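Local coordinates for protein glutamyl endopeptidase (Staphylococcus epidermidis, PDB 6PYM) that is a secreted serine endopeptidase that preferentially cleaves peptide bonds on the carbonyl side of glutamate or aspartate, at residues V39-N44 with P211-Q216; I86-N91 with Q203-N208. The protein carries 1 engineered substitution. All coordinates share one frame; numbering follows the deposited sequence.

Interaction 1: V39-N44 with P211-Q216; sequences VVVGEN and PDINIQ
Asp212 reaches across to the backbone of Gly42 and Glu43. From CB the chain turns to set CG between the residue's own backbone N and its carbonyl carbon (chi1 59°), and CG then stands 4.0 Å from Gly42 CA. At the tip the two oxygens divide their work. OD1 rests 3.6 Å from Gly42 CA, a close approach to the main chain that suits a glycine, which has no side chain at this spot. OD2 accepts the N-H of Glu43 at 2.9 Å from Glu43 N, through its syn lone pair, and also lies against Glu43 CB; the bond is well bent, at 132°. Aspartate is fitting because its short carboxylate can serve a backbone amide just where the strand ends. Strand 34-42 pairs here with 45-48 as a hairpin of the N-terminal beta-barrel of the chymotrypsin-like fold, and Val41 and Gly42 together face one residue of the partner strand, a classic beta bulge. Glu43 follows in the turn. Its OE1 comes to 4.4 Å from Asp212 OD2, so the two carboxylates may disfavour each other's full charge. Beyond Asp212 the contact becomes apolar: Ile213 lies beside Val41, the two side chains pointing the same way. CG1 of Ile213 is trans to the backbone N (chi1 -163°), and CD1 at its end touches Val41 CB at 3.7 Å. Leu206 and Arg207 of helix 200-209 pack on the same isoleucine, so its branched chain touches both the helix and the barrel strand. A water joins the two backbones, donating to Val41 O at 2.7 Å and accepting from Asn214 N. Farther along the tail, Gln216 NE2 donates to Asn214 OD1 at 3.1 Å, with the acceptor close to the plane of the glutamine amide.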
loop_
_atom_site.group_PDB
_atom_site.type_symbol
_atom_site.label_atom_id
_atom_site.label_comp_id
_atom_site.label_asym_id
_atom_site.label_seq_id
_atom_site.Cartn_x
_atom_site.Cartn_y
_atom_site.Cartn_z
ATOM N N VAL A 39 -0.001 -1.392 -2.977
ATOM C CA VAL A 39 -0.847 -0.676 -3.931
ATOM C C VAL A 39 -0.238 -0.768 -5.324
ATOM O O VAL A 39 0.956 -0.499 -5.514
ATOM C CB VAL A 39 -1.110 0.779 -3.478
ATOM C CG1 VAL A 39 0.188 1.579 -3.323
ATOM C CG2 VAL A 39 -2.084 1.475 -4.421
ATOM N N VAL A 40 -1.061 -1.147 -6.303
ATOM C CA VAL A 40 -0.610 -1.192 -7.691
ATOM C C VAL A 40 -0.417 0.225 -8.206
ATOM O O VAL A 40 -1.323 1.058 -8.101
ATOM C CB VAL A 40 -1.633 -1.929 -8.570
ATOM C CG1 VAL A 40 -1.183 -1.907 -10.032
ATOM C CG2 VAL A 40 -1.839 -3.355 -8.082
ATOM N N VAL A 41 0.751 0.496 -8.804
ATOM C CA VAL A 41 1.084 1.840 -9.282
ATOM C C VAL A 41 1.626 1.878 -10.707
ATOM O O VAL A 41 1.847 2.965 -11.248
ATOM C CB VAL A 41 2.051 2.582 -8.336
ATOM C CG1 VAL A 41 1.461 2.741 -6.952
ATOM C CG2 VAL A 41 3.397 1.874 -8.265
ATOM N N GLY A 42 1.859 0.721 -11.318
ATOM C CA GLY A 42 2.370 0.680 -12.675
ATOM C C GLY A 42 2.058 -0.656 -13.313
ATOM O O GLY A 42 1.511 -1.563 -12.679
ATOM N N GLU A 43 2.444 -0.766 -14.588
ATOM C CA GLU A 43 2.104 -1.936 -15.393
ATOM C C GLU A 43 2.448 -3.245 -14.692
ATOM O O GLU A 43 1.686 -4.217 -14.765
ATOM C CB GLU A 43 2.826 -1.850 -16.737
ATOM C CG GLU A 43 2.489 -2.995 -17.673
ATOM C CD GLU A 43 1.192 -2.774 -18.423
ATOM O OE1 GLU A 43 0.460 -1.814 -18.100
ATOM O OE2 GLU A 43 0.905 -3.562 -19.347
ATOM N N ASN A 44 3.608 -3.300 -14.033
ATOM C CA ASN A 44 4.063 -4.512 -13.360
ATOM C C ASN A 44 4.481 -4.253 -11.918
ATOM O O ASN A 44 5.287 -5.013 -11.376
ATOM C CB ASN A 44 5.235 -5.159 -14.108
ATOM C CG ASN A 44 4.870 -5.557 -15.520
ATOM O OD1 ASN A 44 4.086 -6.482 -15.725
ATOM N ND2 ASN A 44 5.434 -4.858 -16.504
ATOM N N PRO A 211 7.958 3.791 -15.422
ATOM C CA PRO A 211 7.860 4.897 -16.387
ATOM C C PRO A 211 6.451 5.424 -16.551
ATOM O O PRO A 211 6.284 6.610 -16.860
ATOM C CB PRO A 211 8.434 4.304 -17.681
ATOM C CG PRO A 211 8.390 2.818 -17.487
ATOM C CD PRO A 211 8.546 2.580 -16.014
ATOM N N ASP A 212 5.444 4.584 -16.311
ATOM C CA ASP A 212 4.042 4.956 -16.426
ATOM C C ASP A 212 3.442 5.483 -15.127
ATOM O O ASP A 212 2.217 5.625 -15.052
ATOM C CB ASP A 212 3.209 3.784 -16.975
ATOM C CG ASP A 212 3.282 2.527 -16.101
ATOM O OD1 ASP A 212 4.207 2.406 -15.274
ATOM O OD2 ASP A 212 2.419 1.631 -16.254
ATOM N N ILE A 213 4.263 5.797 -14.119
ATOM C CA ILE A 213 3.729 6.319 -12.863
ATOM C C ILE A 213 2.869 7.549 -13.132
ATOM O O ILE A 213 3.237 8.432 -13.916
ATOM C CB ILE A 213 4.866 6.598 -11.863
ATOM C CG1 ILE A 213 4.305 6.729 -10.447
ATOM C CG2 ILE A 213 5.671 7.841 -12.247
ATOM C CD1 ILE A 213 4.020 5.394 -9.784
ATOM N N ASN A 214 1.707 7.604 -12.502
ATOM C CA ASN A 214 0.741 8.673 -12.721
ATOM C C ASN A 214 0.745 9.564 -11.485
ATOM O O ASN A 214 0.127 9.227 -10.471
ATOM C CB ASN A 214 -0.639 8.076 -12.976
ATOM C CG ASN A 214 -1.692 9.128 -13.238
ATOM O OD1 ASN A 214 -1.379 10.284 -13.516
ATOM N ND2 ASN A 214 -2.955 8.727 -13.161
ATOM N N ILE A 215 1.446 10.690 -11.565
ATOM C CA ILE A 215 1.558 11.647 -10.471
ATOM C C ILE A 215 0.733 12.877 -10.835
ATOM O O ILE A 215 0.946 13.484 -11.894
ATOM C CB ILE A 215 3.026 12.012 -10.208
ATOM C CG1 ILE A 215 3.826 10.754 -9.849
ATOM C CG2 ILE A 215 3.132 13.069 -9.122
ATOM C CD1 ILE A 215 5.326 10.958 -9.789
ATOM N N GLN A 216 -0.203 13.245 -9.965
ATOM C CA GLN A 216 -1.128 14.349 -10.223
ATOM C C GLN A 216 -1.245 15.300 -9.035
ATOM O O GLN A 216 -1.644 16.458 -9.211
ATOM C CB GLN A 216 -2.526 13.811 -10.527
ATOM C CG GLN A 216 -2.665 13.063 -11.830
ATOM C CD GLN A 216 -2.365 13.926 -13.034
ATOM O OE1 GLN A 216 -2.821 15.067 -13.121
ATOM N NE2 GLN A 216 -1.615 13.381 -13.982
ATOM O OXT GLN A 216 -0.982 14.938 -7.880
HETATM O O HOH W 1 0.506 5.301 -11.155
#

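Interaction 2: I86-N91 with Q203-N208; sequences IPYPGN and QQFLRN
Ile86, next to last in strand 80-87, meets the Phe205 ring twice. Its CG2 branch lies 4.0 Å from Phe205 CE1, while its carbonyl O approaches CZ at 3.6 Å, in the plane of the ring, where the C-H edge is slightly positive. Pro87 points its CB away from the helix and meets the ring through its carbonyl group, the O 3.8 Å from Phe205 CE1. Tyr88 makes the largest share of its segment's contact. Its edge is directed at the face of Phe205 in a T-shaped (edge-to-face) stack, planes at 67°, with CD1 3.6 Å from Phe205 CG; Tyr88 CA adds a CH-pi contact over the ring. The stack joins the N-terminal barrel to helix 200-209, the C-terminal helix that packs on it in chymotrypsin-like proteases. Phe205 reaches over because its CG is trans to the backbone N (chi1 166°), and a flat apolar ring suits a site where C-H groups meet its face and a carbonyl oxygen its C-H edge. Tyrosine suits the place because its ring packs in the buried interface while its OH hydrogen-bonds Glu156. Next, Pro89 brings CD to 3.7 Å from Phe205 CD1. Gly90 places its N over one face of the Tyr88 ring, toward the rim.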
loop_
_atom_site.group_PDB
_atom_site.type_symbol
_atom_site.label_atom_id
_atom_site.label_comp_id
_atom_site.label_asym_id
_atom_site.label_seq_id
_atom_site.Cartn_x
_atom_site.Cartn_y
_atom_site.Cartn_z
ATOM N N ILE A 86 12.843 -3.759 -5.574
ATOM C CA ILE A 86 13.603 -2.530 -5.775
ATOM C C ILE A 86 13.439 -1.656 -4.536
ATOM O O ILE A 86 12.470 -0.888 -4.447
ATOM C CB ILE A 86 13.133 -1.782 -7.032
ATOM C CG1 ILE A 86 13.092 -2.709 -8.249
ATOM C CG2 ILE A 86 14.042 -0.606 -7.307
ATOM C CD1 ILE A 86 12.338 -2.125 -9.426
ATOM N N PRO A 87 14.332 -1.746 -3.555
ATOM C CA PRO A 87 14.178 -0.913 -2.355
ATOM C C PRO A 87 14.453 0.551 -2.664
ATOM O O PRO A 87 15.319 0.877 -3.478
ATOM C CB PRO A 87 15.235 -1.475 -1.396
ATOM C CG PRO A 87 16.270 -2.087 -2.297
ATOM C CD PRO A 87 15.509 -2.632 -3.478
ATOM N N TYR A 88 13.711 1.438 -2.011
ATOM C CA TYR A 88 14.033 2.854 -2.077
ATOM C C TYR A 88 15.418 3.066 -1.475
ATOM O O TYR A 88 15.696 2.559 -0.383
ATOM C CB TYR A 88 12.994 3.625 -1.270
ATOM C CG TYR A 88 13.214 5.110 -1.191
ATOM C CD1 TYR A 88 13.317 5.878 -2.344
ATOM C CD2 TYR A 88 13.297 5.751 0.038
ATOM C CE1 TYR A 88 13.502 7.249 -2.278
ATOM C CE2 TYR A 88 13.476 7.122 0.118
ATOM C CZ TYR A 88 13.588 7.863 -1.048
ATOM O OH TYR A 88 13.770 9.232 -0.990
ATOM N N PRO A 89 16.318 3.794 -2.147
ATOM C CA PRO A 89 17.669 3.952 -1.586
ATOM C C PRO A 89 17.702 4.753 -0.298
ATOM O O PRO A 89 18.631 4.580 0.502
ATOM C CB PRO A 89 18.448 4.649 -2.713
ATOM C CG PRO A 89 17.702 4.303 -3.958
ATOM C CD PRO A 89 16.249 4.245 -3.548
ATOM N N GLY A 90 16.731 5.620 -0.067
ATOM C CA GLY A 90 16.729 6.434 1.130
ATOM C C GLY A 90 16.353 5.648 2.375
ATOM O O GLY A 90 15.983 4.471 2.334
ATOM N N ASN A 91 16.446 6.337 3.510
ATOM C CA ASN A 91 16.261 5.705 4.816
ATOM C C ASN A 91 14.792 5.711 5.240
ATOM O O ASN A 91 14.429 6.219 6.299
ATOM C CB ASN A 91 17.135 6.387 5.859
ATOM C CG ASN A 91 18.600 6.156 5.615
ATOM O OD1 ASN A 91 19.128 5.085 5.920
ATOM N ND2 ASN A 91 19.270 7.150 5.056
ATOM N N GLN A 203 9.203 10.769 -5.431
ATOM C CA GLN A 203 8.614 10.847 -6.763
ATOM C C GLN A 203 9.654 10.614 -7.851
ATOM O O GLN A 203 9.354 9.989 -8.874
ATOM C CB GLN A 203 7.905 12.187 -6.941
ATOM C CG GLN A 203 6.661 12.288 -6.080
ATOM C CD GLN A 203 6.077 13.678 -6.042
ATOM O OE1 GLN A 203 5.969 14.342 -7.077
ATOM N NE2 GLN A 203 5.711 14.144 -4.856
ATOM N N GLN A 204 10.883 11.102 -7.648
ATOM C CA GLN A 204 11.948 10.838 -8.613
ATOM C C GLN A 204 12.263 9.352 -8.686
ATOM O O GLN A 204 12.405 8.794 -9.778
ATOM C CB GLN A 204 13.197 11.633 -8.239
ATOM C CG GLN A 204 13.020 13.128 -8.386
ATOM C CD GLN A 204 14.220 13.912 -7.898
ATOM O OE1 GLN A 204 15.099 13.374 -7.226
ATOM N NE2 GLN A 204 14.269 15.191 -8.249
ATOM N N PHE A 205 12.363 8.697 -7.530
ATOM C CA PHE A 205 12.566 7.253 -7.489
ATOM C C PHE A 205 11.466 6.517 -8.245
ATOM O O PHE A 205 11.739 5.569 -8.989
ATOM C CB PHE A 205 12.637 6.820 -6.019
ATOM C CG PHE A 205 12.504 5.332 -5.776
ATOM C CD1 PHE A 205 13.530 4.458 -6.099
ATOM C CD2 PHE A 205 11.372 4.821 -5.152
ATOM C CE1 PHE A 205 13.414 3.103 -5.841
ATOM C CE2 PHE A 205 11.257 3.473 -4.891
ATOM C CZ PHE A 205 12.276 2.614 -5.241
ATOM N N LEU A 206 10.215 6.950 -8.082
ATOM C CA LEU A 206 9.116 6.304 -8.799
ATOM C C LEU A 206 9.261 6.482 -10.305
ATOM O O LEU A 206 9.148 5.515 -11.067
ATOM C CB LEU A 206 7.778 6.854 -8.319
ATOM C CG LEU A 206 7.429 6.588 -6.856
ATOM C CD1 LEU A 206 6.078 7.218 -6.543
ATOM C CD2 LEU A 206 7.439 5.088 -6.535
ATOM N N ARG A 207 9.500 7.719 -10.757
ATOM C CA ARG A 207 9.613 7.973 -12.194
ATOM C C ARG A 207 10.749 7.179 -12.819
ATOM O O ARG A 207 10.640 6.729 -13.966
ATOM C CB ARG A 207 9.830 9.461 -12.462
ATOM C CG ARG A 207 8.600 10.302 -12.280
ATOM C CD ARG A 207 8.830 11.731 -12.734
ATOM N NE ARG A 207 7.588 12.484 -12.612
ATOM C CZ ARG A 207 7.326 13.375 -11.660
ATOM N NH1 ARG A 207 8.238 13.664 -10.753
ATOM N NH2 ARG A 207 6.151 13.987 -11.634
ATOM N N ASN A 208 11.850 7.011 -12.091
ATOM C CA ASN A 208 13.025 6.355 -12.647
ATOM C C ASN A 208 12.927 4.842 -12.662
ATOM O O ASN A 208 13.786 4.188 -13.266
ATOM C CB ASN A 208 14.274 6.840 -11.926
ATOM C CG ASN A 208 14.588 8.274 -12.271
ATOM O OD1 ASN A 208 14.452 8.675 -13.424
ATOM N ND2 ASN A 208 14.961 9.060 -11.279
#

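Overall arrangement
Helix 200-209 and the tail after it tie the chain's end to the N-terminal barrel at two places, whose centres are about 13 Å apart. Along the sequence, interaction 2 is nested inside the loop closed by interaction 1. The two meet where Ile213 and Ile215 of the tail pack back on the helix: Ile213 CG2 is 3.8 Å from Arg207 CG, and Ile215 CD1 is 3.6 Å from Arg207 NH2. Interaction 2 lies nearer the predicted charge relay system, with the side chain of Tyr88 about 8 Å from that of Asp93 and that of Pro87 about 11 Å from that of His51. Interaction 1 is remote from it. At the relay's third position the serine is replaced by the engineered Ala169.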